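Local coordinates for protein putative ATP binding component of ABC-transporter (Escherichia coli, PDB 2R5O) that binds the O-antigen polysaccharide through this C-terminal immunoglobulin-like domain, as part of an ABC transporter that probably couples ATP hydrolysis to polysaccharide export, at residues W43-A48 with D153-D158; Y53-A58 with T72-K77; D85-G90 with I116-G121; S136-L141 with I165-K170. One frame throughout, in Å; residues are numbered along the deposited sequence.

Interaction 1: W43-A48 with D153-D158; sequences WGQGGA and DMTPLD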
loop_
_atom_site.group_PDB
_atom_site.type_symbol
_atom_site.label_atom_id
_atom_site.label_comp_id
_atom_site.label_asym_id
_atom_site.label_seq_id
_atom_site.Cartn_x
_atom_site.Cartn_y
_atom_site.Cartn_z
ATOM N N TRP A 43 -10.136 -24.885 -3.658
ATOM C CA TRP A 43 -9.843 -25.629 -4.868
ATOM C C TRP A 43 -8.433 -26.180 -4.775
ATOM O O TRP A 43 -7.635 -25.804 -3.898
ATOM C CB TRP A 43 -10.061 -24.764 -6.133
ATOM C CG TRP A 43 -9.120 -23.611 -6.240
ATOM C CD1 TRP A 43 -9.160 -22.417 -5.587
ATOM C CD2 TRP A 43 -7.959 -23.571 -7.092
ATOM N NE1 TRP A 43 -8.087 -21.632 -5.970
ATOM C CE2 TRP A 43 -7.338 -22.322 -6.894
ATOM C CE3 TRP A 43 -7.411 -24.460 -8.019
ATOM C CZ2 TRP A 43 -6.163 -21.953 -7.571
ATOM C CZ3 TRP A 43 -6.226 -24.095 -8.675
ATOM C CH2 TRP A 43 -5.643 -22.846 -8.459
ATOM N N GLY A 44 -8.074 -27.037 -5.715
ATOM C CA GLY A 44 -6.728 -27.609 -5.746
ATOM C C GLY A 44 -6.728 -29.026 -6.249
ATOM O O GLY A 44 -7.761 -29.677 -6.313
ATOM N N GLN A 45 -5.547 -29.537 -6.563
ATOM C CA GLN A 45 -5.398 -30.903 -7.053
ATOM C C GLN A 45 -5.316 -31.912 -5.943
ATOM O O GLN A 45 -5.431 -33.117 -6.232
ATOM C CB GLN A 45 -4.155 -31.013 -7.937
ATOM C CG GLN A 45 -4.315 -30.272 -9.249
ATOM C CD GLN A 45 -3.313 -30.728 -10.301
ATOM O OE1 GLN A 45 -2.797 -31.838 -10.245
ATOM N NE2 GLN A 45 -3.041 -29.868 -11.250
ATOM N N GLY A 46 -5.130 -31.505 -4.705
ATOM C CA GLY A 46 -4.933 -32.452 -3.613
ATOM C C GLY A 46 -3.476 -32.788 -3.418
ATOM O O GLY A 46 -2.626 -32.284 -4.144
ATOM N N GLY A 47 -3.199 -33.611 -2.421
ATOM C CA GLY A 47 -1.850 -34.011 -2.069
ATOM C C GLY A 47 -1.323 -33.328 -0.817
ATOM O O GLY A 47 -0.311 -33.734 -0.259
ATOM N N ALA A 48 -2.006 -32.266 -0.404
ATOM C CA ALA A 48 -1.759 -31.595 0.867
ATOM C C ALA A 48 -3.036 -30.873 1.220
ATOM O O ALA A 48 -3.846 -30.580 0.339
ATOM C CB ALA A 48 -0.628 -30.586 0.735
ATOM N N ASP A 153 6.233 -24.175 -13.232
ATOM C CA ASP A 153 5.574 -25.494 -13.150
ATOM C C ASP A 153 5.210 -25.807 -11.716
ATOM O O ASP A 153 5.920 -26.550 -11.034
ATOM C CB ASP A 153 6.488 -26.576 -13.710
ATOM C CG ASP A 153 5.830 -27.934 -13.799
ATOM O OD1 ASP A 153 4.625 -28.054 -13.491
ATOM O OD2 ASP A 153 6.528 -28.896 -14.213
ATOM N N MET A 154 4.111 -25.222 -11.266
ATOM C CA MET A 154 3.657 -25.354 -9.893
ATOM C C MET A 154 2.261 -25.892 -9.869
ATOM O O MET A 154 1.368 -25.380 -10.554
ATOM C CB MET A 154 3.599 -23.973 -9.272
ATOM C CG MET A 154 4.906 -23.306 -9.162
ATOM S SD MET A 154 6.001 -24.150 -8.028
ATOM C CE MET A 154 5.100 -23.694 -6.584
ATOM N N THR A 155 2.082 -26.973 -9.123
ATOM C CA THR A 155 0.809 -27.615 -8.978
ATOM C C THR A 155 0.125 -27.060 -7.735
ATOM O O THR A 155 0.685 -27.120 -6.648
ATOM C CB THR A 155 0.999 -29.112 -8.789
ATOM O OG1 THR A 155 1.711 -29.664 -9.903
ATOM C CG2 THR A 155 -0.317 -29.793 -8.694
ATOM N N PRO A 156 -1.105 -26.544 -7.889
ATOM C CA PRO A 156 -1.847 -26.071 -6.712
ATOM C C PRO A 156 -2.371 -27.279 -5.950
ATOM O O PRO A 156 -3.063 -28.125 -6.523
ATOM C CB PRO A 156 -2.991 -25.273 -7.342
ATOM C CG PRO A 156 -3.252 -25.991 -8.672
ATOM C CD PRO A 156 -1.901 -26.443 -9.131
ATOM N N LEU A 157 -2.067 -27.378 -4.674
ATOM C CA LEU A 157 -2.441 -28.547 -3.875
ATOM C C LEU A 157 -3.722 -28.283 -3.113
ATOM O O LEU A 157 -4.661 -29.058 -3.218
ATOM C CB LEU A 157 -1.317 -28.975 -2.935
ATOM C CG LEU A 157 0.046 -29.177 -3.608
ATOM C CD1 LEU A 157 1.103 -29.484 -2.584
ATOM C CD2 LEU A 157 -0.002 -30.277 -4.665
ATOM N N ASP A 158 -3.753 -27.205 -2.347
ATOM C CA ASP A 158 -4.956 -26.777 -1.617
ATOM C C ASP A 158 -4.928 -25.270 -1.578
ATOM O O ASP A 158 -3.936 -24.699 -1.119
ATOM C CB ASP A 158 -4.988 -27.367 -0.190
ATOM C CG ASP A 158 -6.299 -27.121 0.534
ATOM O OD1 ASP A 158 -7.336 -26.853 -0.126
ATOM O OD2 ASP A 158 -6.293 -27.183 1.788
#
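Two successive carbonyls of the strand edge, on P156 and L157, receive two successive amides of the loop, on Q45 and G46. The N-H of Q45 reaches P156 O at 2.9 Å and is almost straight (169°), although the donor is tilted from the carbonyl plane. The bond from G46 N to L157 O has the same length but is more bent at hydrogen (147°); it lies in the carbonyl plane, on a lone pair. L157 O also has a weaker CA-H...O contact from G44 CA at 3.6 Å. G44, having no side chain, lies with its CA directly against that carbonyl.

The flanking side chains pack outside these bonds. The six-membered part of the W43 indole meets the P156 ring, CZ3 to CG at 3.5 Å, the two side chains crossing at about a right angle. The extended Q45 chain brings its amide carbon CD to 3.5 Å from the T155 methyl CG2, so that the terminal amide runs past an apolar group. On the inner side, A48 CB rests 3.9 Å from L157 CD1.

D158 turns its carboxylate to other partners: OD2 takes the N-H of I50 and forms a salt bridge with R42. By contrast, A48 N is buried here with no partner in the model. L157 and D158 both pair with I145 on the neighbouring strand 137-147, which is a classic beta bulge; the glycine-rich loop docks at this bulge as it crosses from one sheet of the immunoglobulin-like sandwich to the other.

Interaction 2: Y53-A58 with T72-K77; sequences YHIQSA and TDFLMK
Strands 53-57 and 72-77 run antiparallel, their axes 4.6 Å apart at closest approach and their directions at 167°, with H54-L75 and Q56-D73 as hydrogen-bonded pairs and Y53-M76 and I55-F74 as non-hydrogen-bonded ones. They are the central neighbours of the four-stranded antiparallel sheet in this immunoglobulin-like beta sandwich. H54 and L75 exchange bonds of 2.9 Å in each direction between N and O; in the next pair, D73 N to Q56 O is the shorter at 2.8 Å, and its donor lies nearly on the line of the C=O bond.

I55 and F74 look into the sandwich. I55 CG1 lies 4.0 Å from F74 CD1, and T72 CG2 sits over one face of the same phenyl ring, offset toward its rim. Beyond them, L141 and L166 of the opposite sheet pack on F74, while I55 also reaches L166 and I164. Y53 projects from this side as well, but its ring leads away from strand 72-77 and its OH bonds to P34 O.

The other face carries H54, Q56, D73 and L75. The H54 ring has L75 CD1 at its edge, and its NE2 is held by D61. In the conformer described, Q56 folds its CG between its own N and carbonyl carbon (chi1 59°), which swings the extended chain across to D73. There NE2 donates to OD2 at 2.9 Å, in the amide plane but on the anti side of the carboxylate, with the two planes 60° apart, while D73 OD1 is taken by S129 OG.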
loop_
_atom_site.group_PDB
_atom_site.type_symbol
_atom_site.label_atom_id
_atom_site.label_comp_id
_atom_site.label_asym_id
_atom_site.label_seq_id
_atom_site.Cartn_x
_atom_site.Cartn_y
_atom_site.Cartn_z
ATOM N N TYR A 53 -5.323 -22.289 10.580
ATOM C CA TYR A 53 -4.595 -21.026 10.486
ATOM C C TYR A 53 -4.638 -20.308 11.813
ATOM O O TYR A 53 -5.448 -20.637 12.698
ATOM C CB TYR A 53 -5.154 -20.131 9.375
ATOM C CG TYR A 53 -6.522 -19.525 9.627
ATOM C CD1 TYR A 53 -6.686 -18.246 10.173
ATOM C CD2 TYR A 53 -7.665 -20.217 9.295
ATOM C CE1 TYR A 53 -7.930 -17.704 10.376
ATOM C CE2 TYR A 53 -8.934 -19.663 9.477
ATOM C CZ TYR A 53 -9.045 -18.406 10.014
ATOM O OH TYR A 53 -10.322 -17.889 10.196
ATOM N N HIS A 54 -3.772 -19.315 11.921
ATOM C CA HIS A 54 -3.726 -18.472 13.103
ATOM C C HIS A 54 -3.335 -17.072 12.675
ATOM O O HIS A 54 -2.528 -16.902 11.772
ATOM C CB HIS A 54 -2.697 -19.012 14.116
ATOM C CG HIS A 54 -2.832 -18.424 15.479
ATOM N ND1 HIS A 54 -3.749 -18.896 16.393
ATOM C CD2 HIS A 54 -2.166 -17.414 16.083
ATOM C CE1 HIS A 54 -3.634 -18.195 17.515
ATOM N NE2 HIS A 54 -2.698 -17.276 17.346
ATOM N N ILE A 55 -3.919 -16.062 13.298
ATOM C CA ILE A 55 -3.560 -14.678 13.076
ATOM C C ILE A 55 -3.251 -14.046 14.408
ATOM O O ILE A 55 -3.972 -14.272 15.390
ATOM C CB ILE A 55 -4.679 -13.915 12.331
ATOM C CG1 ILE A 55 -4.892 -14.587 10.956
ATOM C CG2 ILE A 55 -4.324 -12.430 12.163
ATOM C CD1 ILE A 55 -6.058 -14.047 10.113
ATOM N N GLN A 56 -2.168 -13.301 14.475
ATOM C CA GLN A 56 -1.753 -12.642 15.714
ATOM C C GLN A 56 -1.132 -11.307 15.391
ATOM O O GLN A 56 -0.442 -11.183 14.381
ATOM C CB GLN A 56 -0.829 -13.535 16.518
ATOM C CG GLN A 56 0.385 -13.907 15.779
ATOM C CD GLN A 56 1.154 -15.055 16.412
ATOM O OE1 GLN A 56 0.595 -15.850 17.182
ATOM N NE2 GLN A 56 2.440 -15.174 16.065
ATOM N N SER A 57 -1.357 -10.312 16.241
ATOM C CA SER A 57 -0.704 -9.031 16.044
ATOM C C SER A 57 -0.455 -8.389 17.401
ATOM O O SER A 57 -1.338 -8.368 18.243
ATOM C CB SER A 57 -1.586 -8.132 15.224
ATOM O OG SER A 57 -0.944 -6.893 14.941
ATOM N N ALA A 58 0.760 -7.890 17.608
ATOM C CA ALA A 58 1.176 -7.243 18.864
ATOM C C ALA A 58 0.974 -8.216 20.020
ATOM O O ALA A 58 0.713 -7.821 21.152
ATOM C CB ALA A 58 0.402 -5.963 19.094
ATOM N N THR A 72 1.539 -7.832 11.454
ATOM C CA THR A 72 0.609 -8.938 11.743
ATOM C C THR A 72 1.201 -10.230 11.204
ATOM O O THR A 72 1.792 -10.230 10.117
ATOM C CB THR A 72 -0.776 -8.662 11.130
ATOM O OG1 THR A 72 -1.287 -7.481 11.746
ATOM C CG2 THR A 72 -1.720 -9.797 11.315
ATOM N N ASP A 73 1.067 -11.296 11.975
ATOM C CA ASP A 73 1.499 -12.629 11.580
ATOM C C ASP A 73 0.309 -13.439 11.093
ATOM O O ASP A 73 -0.702 -13.536 11.781
ATOM C CB ASP A 73 2.130 -13.381 12.752
ATOM C CG ASP A 73 3.326 -12.694 13.340
ATOM O OD1 ASP A 73 4.093 -12.010 12.646
ATOM O OD2 ASP A 73 3.535 -12.910 14.545
ATOM N N PHE A 74 0.462 -14.022 9.910
ATOM C CA PHE A 74 -0.532 -14.850 9.259
ATOM C C PHE A 74 0.081 -16.229 9.106
ATOM O O PHE A 74 1.017 -16.413 8.310
ATOM C CB PHE A 74 -0.863 -14.270 7.881
ATOM C CG PHE A 74 -1.476 -12.890 7.934
ATOM C CD1 PHE A 74 -2.828 -12.719 8.143
ATOM C CD2 PHE A 74 -0.698 -11.745 7.771
ATOM C CE1 PHE A 74 -3.381 -11.457 8.161
ATOM C CE2 PHE A 74 -1.267 -10.520 7.812
ATOM C CZ PHE A 74 -2.617 -10.373 7.990
ATOM N N LEU A 75 -0.397 -17.187 9.889
ATOM C CA LEU A 75 0.160 -18.542 9.945
ATOM C C LEU A 75 -0.814 -19.544 9.367
ATOM O O LEU A 75 -2.028 -19.456 9.611
ATOM C CB LEU A 75 0.490 -18.958 11.386
ATOM C CG LEU A 75 1.522 -18.070 12.088
ATOM C CD1 LEU A 75 0.869 -16.956 12.891
ATOM C CD2 LEU A 75 2.458 -18.901 12.943
ATOM N N MET A 76 -0.287 -20.510 8.626
ATOM C CA MET A 76 -1.085 -21.594 8.077
ATOM C C MET A 76 -0.422 -22.928 8.390
ATOM O O MET A 76 0.795 -23.041 8.321
ATOM C CB MET A 76 -1.292 -21.419 6.557
ATOM C CG MET A 76 -0.011 -21.077 5.772
ATOM S SD MET A 76 -0.172 -20.943 3.979
ATOM C CE MET A 76 -0.224 -22.650 3.642
ATOM N N LYS A 77 -1.228 -23.934 8.733
ATOM C CA LYS A 77 -0.744 -25.274 9.043
ATOM C C LYS A 77 -1.188 -26.216 7.939
ATOM O O LYS A 77 -2.359 -26.224 7.546
ATOM C CB LYS A 77 -1.306 -25.746 10.372
ATOM C CG LYS A 77 -0.772 -27.117 10.774
ATOM C CD LYS A 77 -1.089 -27.502 12.220
ATOM C CE LYS A 77 -2.521 -27.914 12.376
ATOM N NZ LYS A 77 -2.781 -28.661 13.664
HETATM O O HOH W 1 -2.817 -5.671 13.476
#

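Interaction 3: D85-G90 with I116-G121; sequences DCVVPG and ISVSRG
A single direct backbone hydrogen bond joins the two segments, from V87 N to I116 O at 2.8 Å, with an angle of 165° at hydrogen. The return link is made by a water, which donates to V87 O and accepts from I116 N at 2.8 Å. I116 O also receives a CA-H...O contact from C86 CA at 3.3 Å. One direct bond and one water thus link the short strands, whose directions stand at 113°.

Apolar contacts carry the rest. V87 and I116 cross at about a right angle, methyl CG2 on methyl CG2 at 3.6 Å. A chi1 of -55° sets CG1 of V87 anti to the carbonyl carbon and sends this second methyl to another partner, V118 CG2, at 3.9 Å. The I116 terminal methyl CD1 approaches the CD corner of the P89 ring at 4.1 Å.

Around this patch, V87 and V118 lean on F80 of strand 71-80, and P89 and I116 on F126 of strand 123-131. F184 of the second subunit packs against P89 and I116. Strand 84-95 also pairs with strand 137-147, and strand 116-118 crosses its start just beyond the corner at D85.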
loop_
_atom_site.group_PDB
_atom_site.type_symbol
_atom_site.label_atom_id
_atom_site.label_comp_id
_atom_site.label_asym_id
_atom_site.label_seq_id
_atom_site.Cartn_x
_atom_site.Cartn_y
_atom_site.Cartn_z
ATOM N N ASP A 85 9.576 -32.101 -3.196
ATOM C CA ASP A 85 10.889 -31.436 -3.134
ATOM C C ASP A 85 10.836 -29.928 -2.859
ATOM O O ASP A 85 11.774 -29.369 -2.285
ATOM C CB ASP A 85 11.676 -31.674 -4.427
ATOM C CG ASP A 85 12.006 -33.137 -4.657
ATOM O OD1 ASP A 85 12.179 -33.894 -3.672
ATOM O OD2 ASP A 85 12.110 -33.527 -5.842
ATOM N N CYS A 86 9.754 -29.262 -3.281
ATOM C CA CYS A 86 9.666 -27.811 -3.212
ATOM C C CYS A 86 8.228 -27.339 -3.024
ATOM O O CYS A 86 7.468 -27.233 -3.986
ATOM C CB CYS A 86 10.271 -27.180 -4.469
ATOM S SG CYS A 86 10.302 -25.361 -4.488
ATOM N N VAL A 87 7.842 -27.092 -1.783
ATOM C CA VAL A 87 6.473 -26.663 -1.483
ATOM C C VAL A 87 6.499 -25.148 -1.289
ATOM O O VAL A 87 7.465 -24.589 -0.753
ATOM C CB VAL A 87 5.834 -27.398 -0.294
ATOM C CG1 VAL A 87 5.888 -28.907 -0.546
ATOM C CG2 VAL A 87 6.536 -27.091 1.040
ATOM N N VAL A 88 5.420 -24.501 -1.710
ATOM C CA VAL A 88 5.377 -23.064 -1.822
ATOM C C VAL A 88 4.037 -22.583 -1.279
ATOM O O VAL A 88 3.017 -22.594 -1.969
ATOM C CB VAL A 88 5.520 -22.651 -3.291
ATOM C CG1 VAL A 88 5.445 -21.148 -3.437
ATOM C CG2 VAL A 88 6.864 -23.160 -3.856
ATOM N N PRO A 89 4.015 -22.189 -0.001
ATOM C CA PRO A 89 2.838 -21.547 0.567
ATOM C C PRO A 89 2.692 -20.133 0.048
ATOM O O PRO A 89 3.688 -19.497 -0.285
ATOM C CB PRO A 89 3.113 -21.540 2.062
ATOM C CG PRO A 89 4.583 -21.596 2.157
ATOM C CD PRO A 89 5.083 -22.383 0.993
ATOM N N GLY A 90 1.476 -19.609 0.037
ATOM C CA GLY A 90 1.249 -18.256 -0.408
ATOM C C GLY A 90 0.032 -17.629 0.209
ATOM O O GLY A 90 -0.830 -18.314 0.766
ATOM N N ILE A 116 11.682 -25.382 0.453
ATOM C CA ILE A 116 11.076 -26.212 1.482
ATOM C C ILE A 116 10.718 -27.588 0.929
ATOM O O ILE A 116 9.887 -27.707 0.042
ATOM C CB ILE A 116 9.803 -25.540 2.039
ATOM C CG1 ILE A 116 10.079 -24.060 2.406
ATOM C CG2 ILE A 116 9.306 -26.301 3.247
ATOM C CD1 ILE A 116 8.840 -23.212 2.533
ATOM N N SER A 117 11.346 -28.625 1.468
ATOM C CA SER A 117 11.016 -30.008 1.114
ATOM C C SER A 117 10.285 -30.653 2.280
ATOM O O SER A 117 10.529 -30.325 3.434
ATOM C CB SER A 117 12.266 -30.799 0.755
ATOM O OG SER A 117 13.159 -30.787 1.843
ATOM N N VAL A 118 9.396 -31.573 1.955
ATOM C CA VAL A 118 8.590 -32.276 2.945
ATOM C C VAL A 118 8.514 -33.753 2.605
ATOM O O VAL A 118 8.734 -34.152 1.458
ATOM C CB VAL A 118 7.154 -31.727 3.038
ATOM C CG1 VAL A 118 7.187 -30.234 3.371
ATOM C CG2 VAL A 118 6.382 -32.004 1.770
ATOM N N SER A 119 8.232 -34.561 3.627
ATOM C CA SER A 119 7.964 -35.980 3.465
ATOM C C SER A 119 6.488 -36.271 3.709
ATOM O O SER A 119 5.809 -35.554 4.434
ATOM C CB SER A 119 8.785 -36.803 4.456
ATOM O OG SER A 119 10.171 -36.545 4.323
ATOM N N ARG A 120 6.021 -37.368 3.124
ATOM C CA ARG A 120 4.681 -37.868 3.334
ATOM C C ARG A 120 4.372 -37.913 4.826
ATOM O O ARG A 120 5.157 -38.457 5.620
ATOM C CB ARG A 120 4.558 -39.255 2.709
ATOM C CG ARG A 120 3.274 -39.975 2.993
ATOM C CD ARG A 120 3.105 -41.158 2.038
ATOM N NE ARG A 120 2.502 -42.315 2.683
ATOM C CZ ARG A 120 1.219 -42.423 3.020
ATOM N NH1 ARG A 120 0.368 -41.427 2.796
ATOM N NH2 ARG A 120 0.786 -43.535 3.594
ATOM N N GLY A 121 3.216 -37.363 5.199
ATOM C CA GLY A 121 2.781 -37.316 6.592
ATOM C C GLY A 121 3.214 -36.096 7.375
ATOM O O GLY A 121 2.712 -35.863 8.476
HETATM O O HOH W 2 9.996 -24.176 -1.479
#

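Interaction 4: S136-L141 with I165-K170; sequences SGDYLL and ILHVTK
I165, on strand 153-169, sits opposite L140; in the conformer described, its terminal methyl CD1 lies 4.0 Å from D138 OD2. L166 forms a hydrogen-bonded pair with Y139, each N meeting the other residue's O at 2.8 Å; its CD1 also rests against L141 CB on the face that turns into the sandwich.

H167 faces the opposite way, beside D138. Its ND1-H meets D138 OD1 at 2.7 Å, nearly straight (173°) and in the plane of the imidazole. The carboxylate is approached from above its own plane, and the two flat groups stand 64° apart. V168 pairs with G137, its N reaching G137 O at 2.9 Å. On the inner face, with CG1 anti to the backbone N (chi1 174°), CG2 is left to touch Y139 CE2 at 3.6 Å. The Y139 hydroxyl bonds to N135 O.

At K170 the strands part, and a water takes the K170 N-H at 3.1 Å and donates to S136 OG, which also bonds to D173. The hairpin thus has an apolar inner face of Y139, L166 and V168, and an outer face where the D138-H167 pair lies beside L140 and I165. ND1 carries the proton that D138 accepts, and the nearby carboxylate would probably stabilise a positively charged imidazole.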
loop_
_atom_site.group_PDB
_atom_site.type_symbol
_atom_site.label_atom_id
_atom_site.label_comp_id
_atom_site.label_asym_id
_atom_site.label_seq_id
_atom_site.Cartn_x
_atom_site.Cartn_y
_atom_site.Cartn_z
ATOM N N SER A 136 -8.911 1.800 6.834
ATOM C CA SER A 136 -9.988 1.127 7.565
ATOM C C SER A 136 -10.906 0.438 6.583
ATOM O O SER A 136 -11.166 0.980 5.492
ATOM C CB SER A 136 -10.857 2.126 8.333
ATOM O OG SER A 136 -10.128 2.734 9.375
ATOM N N GLY A 137 -11.406 -0.744 6.949
ATOM C CA GLY A 137 -12.352 -1.469 6.111
ATOM C C GLY A 137 -12.160 -2.970 6.232
ATOM O O GLY A 137 -11.487 -3.443 7.123
ATOM N N ASP A 138 -12.811 -3.717 5.363
ATOM C CA ASP A 138 -12.812 -5.184 5.372
ATOM C C ASP A 138 -12.072 -5.693 4.132
ATOM O O ASP A 138 -12.217 -5.123 3.028
ATOM C CB ASP A 138 -14.253 -5.712 5.342
ATOM C CG ASP A 138 -14.995 -5.521 6.657
ATOM O OD1 ASP A 138 -14.369 -5.196 7.674
ATOM O OD2 ASP A 138 -16.233 -5.708 6.649
ATOM N N TYR A 139 -11.311 -6.762 4.307
ATOM C CA TYR A 139 -10.496 -7.325 3.247
ATOM C C TYR A 139 -10.631 -8.848 3.297
ATOM O O TYR A 139 -10.996 -9.443 4.316
ATOM C CB TYR A 139 -9.040 -6.876 3.432
ATOM C CG TYR A 139 -8.912 -5.363 3.449
ATOM C CD1 TYR A 139 -8.825 -4.633 2.277
ATOM C CD2 TYR A 139 -8.959 -4.660 4.644
ATOM C CE1 TYR A 139 -8.739 -3.275 2.274
ATOM C CE2 TYR A 139 -8.863 -3.284 4.671
ATOM C CZ TYR A 139 -8.761 -2.586 3.466
ATOM O OH TYR A 139 -8.674 -1.218 3.441
ATOM N N LEU A 140 -10.288 -9.472 2.182
ATOM C CA LEU A 140 -10.375 -10.902 2.009
ATOM C C LEU A 140 -9.006 -11.510 1.883
ATOM O O LEU A 140 -8.203 -11.093 1.020
ATOM C CB LEU A 140 -11.177 -11.250 0.762
ATOM C CG LEU A 140 -12.596 -10.679 0.685
ATOM C CD1 LEU A 140 -13.258 -10.989 -0.627
ATOM C CD2 LEU A 140 -13.446 -11.177 1.853
ATOM N N LEU A 141 -8.724 -12.489 2.734
ATOM C CA LEU A 141 -7.441 -13.192 2.767
ATOM C C LEU A 141 -7.611 -14.599 2.221
ATOM O O LEU A 141 -8.592 -15.286 2.514
ATOM C CB LEU A 141 -6.927 -13.257 4.214
ATOM C CG LEU A 141 -5.665 -14.070 4.500
ATOM C CD1 LEU A 141 -4.445 -13.487 3.839
ATOM C CD2 LEU A 141 -5.473 -14.185 6.016
ATOM N N ILE A 165 -12.050 -13.258 6.467
ATOM C CA ILE A 165 -12.324 -11.818 6.446
ATOM C C ILE A 165 -11.423 -11.146 7.476
ATOM O O ILE A 165 -11.283 -11.612 8.617
ATOM C CB ILE A 165 -13.827 -11.472 6.605
ATOM C CG1 ILE A 165 -14.040 -9.968 6.441
ATOM C CG2 ILE A 165 -14.391 -11.994 7.914
ATOM C CD1 ILE A 165 -15.467 -9.587 6.122
ATOM N N LEU A 166 -10.788 -10.052 7.061
ATOM C CA LEU A 166 -9.971 -9.199 7.914
ATOM C C LEU A 166 -10.646 -7.840 8.065
ATOM O O LEU A 166 -11.107 -7.262 7.101
ATOM C CB LEU A 166 -8.599 -8.954 7.276
ATOM C CG LEU A 166 -7.770 -10.189 6.898
ATOM C CD1 LEU A 166 -6.441 -9.785 6.282
ATOM C CD2 LEU A 166 -7.528 -11.102 8.085
ATOM N N HIS A 167 -10.646 -7.332 9.286
ATOM C CA HIS A 167 -11.147 -5.997 9.601
ATOM C C HIS A 167 -9.969 -5.149 9.976
ATOM O O HIS A 167 -9.173 -5.584 10.812
ATOM C CB HIS A 167 -12.144 -6.036 10.773
ATOM C CG HIS A 167 -13.211 -7.066 10.621
ATOM N ND1 HIS A 167 -14.178 -6.992 9.640
ATOM C CD2 HIS A 167 -13.469 -8.198 11.316
ATOM C CE1 HIS A 167 -14.986 -8.034 9.742
ATOM N NE2 HIS A 167 -14.577 -8.782 10.748
ATOM N N VAL A 168 -9.830 -3.963 9.383
ATOM C CA VAL A 168 -8.746 -3.027 9.697
ATOM C C VAL A 168 -9.357 -1.799 10.323
ATOM O O VAL A 168 -10.324 -1.259 9.797
ATOM C CB VAL A 168 -7.927 -2.625 8.419
ATOM C CG1 VAL A 168 -6.901 -1.553 8.746
ATOM C CG2 VAL A 168 -7.234 -3.861 7.831
ATOM N N THR A 169 -8.753 -1.361 11.410
ATOM C CA THR A 169 -9.162 -0.154 12.126
ATOM C C THR A 169 -8.027 0.878 12.206
ATOM O O THR A 169 -6.849 0.514 12.238
ATOM C CB THR A 169 -9.682 -0.448 13.558
ATOM O OG1 THR A 169 -8.748 -1.284 14.251
ATOM C CG2 THR A 169 -11.022 -1.156 13.500
ATOM N N LYS A 170 -8.421 2.150 12.199
ATOM C CA LYS A 170 -7.537 3.311 12.354
ATOM C C LYS A 170 -8.325 4.409 13.057
ATOM O O LYS A 170 -9.570 4.379 13.126
ATOM C CB LYS A 170 -7.120 3.859 10.981
ATOM C CG LYS A 170 -6.395 2.920 10.063
ATOM C CD LYS A 170 -6.062 3.580 8.739
ATOM C CE LYS A 170 -5.050 4.691 8.902
ATOM N NZ LYS A 170 -3.705 4.191 9.319
HETATM O O HOH W 3 -11.473 2.331 11.835
#

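In the fold
All four contacts lie within the Wzt C-terminal domain and its two-sheet sandwich. Interaction 2 belongs to the four-stranded sheet, and interactions 1, 3 and 4 to the mixed sheet facing it. Interactions 2 and 4, with centres about 15 Å apart, meet across the core, where F74 and I55 pack on L141 and L166. Interaction 3 touches interaction 2 through M76 on P89, and its centre lies about 11 Å from that of interaction 1. Interactions 1 and 4 share strand 153-169 but their centres lie about 28 Å apart, on opposite sides of the chain's centre. Along the chain, interaction 1 encloses interactions 2 and 3, in that order, and crosses interaction 4, tying early and late strands into one domain.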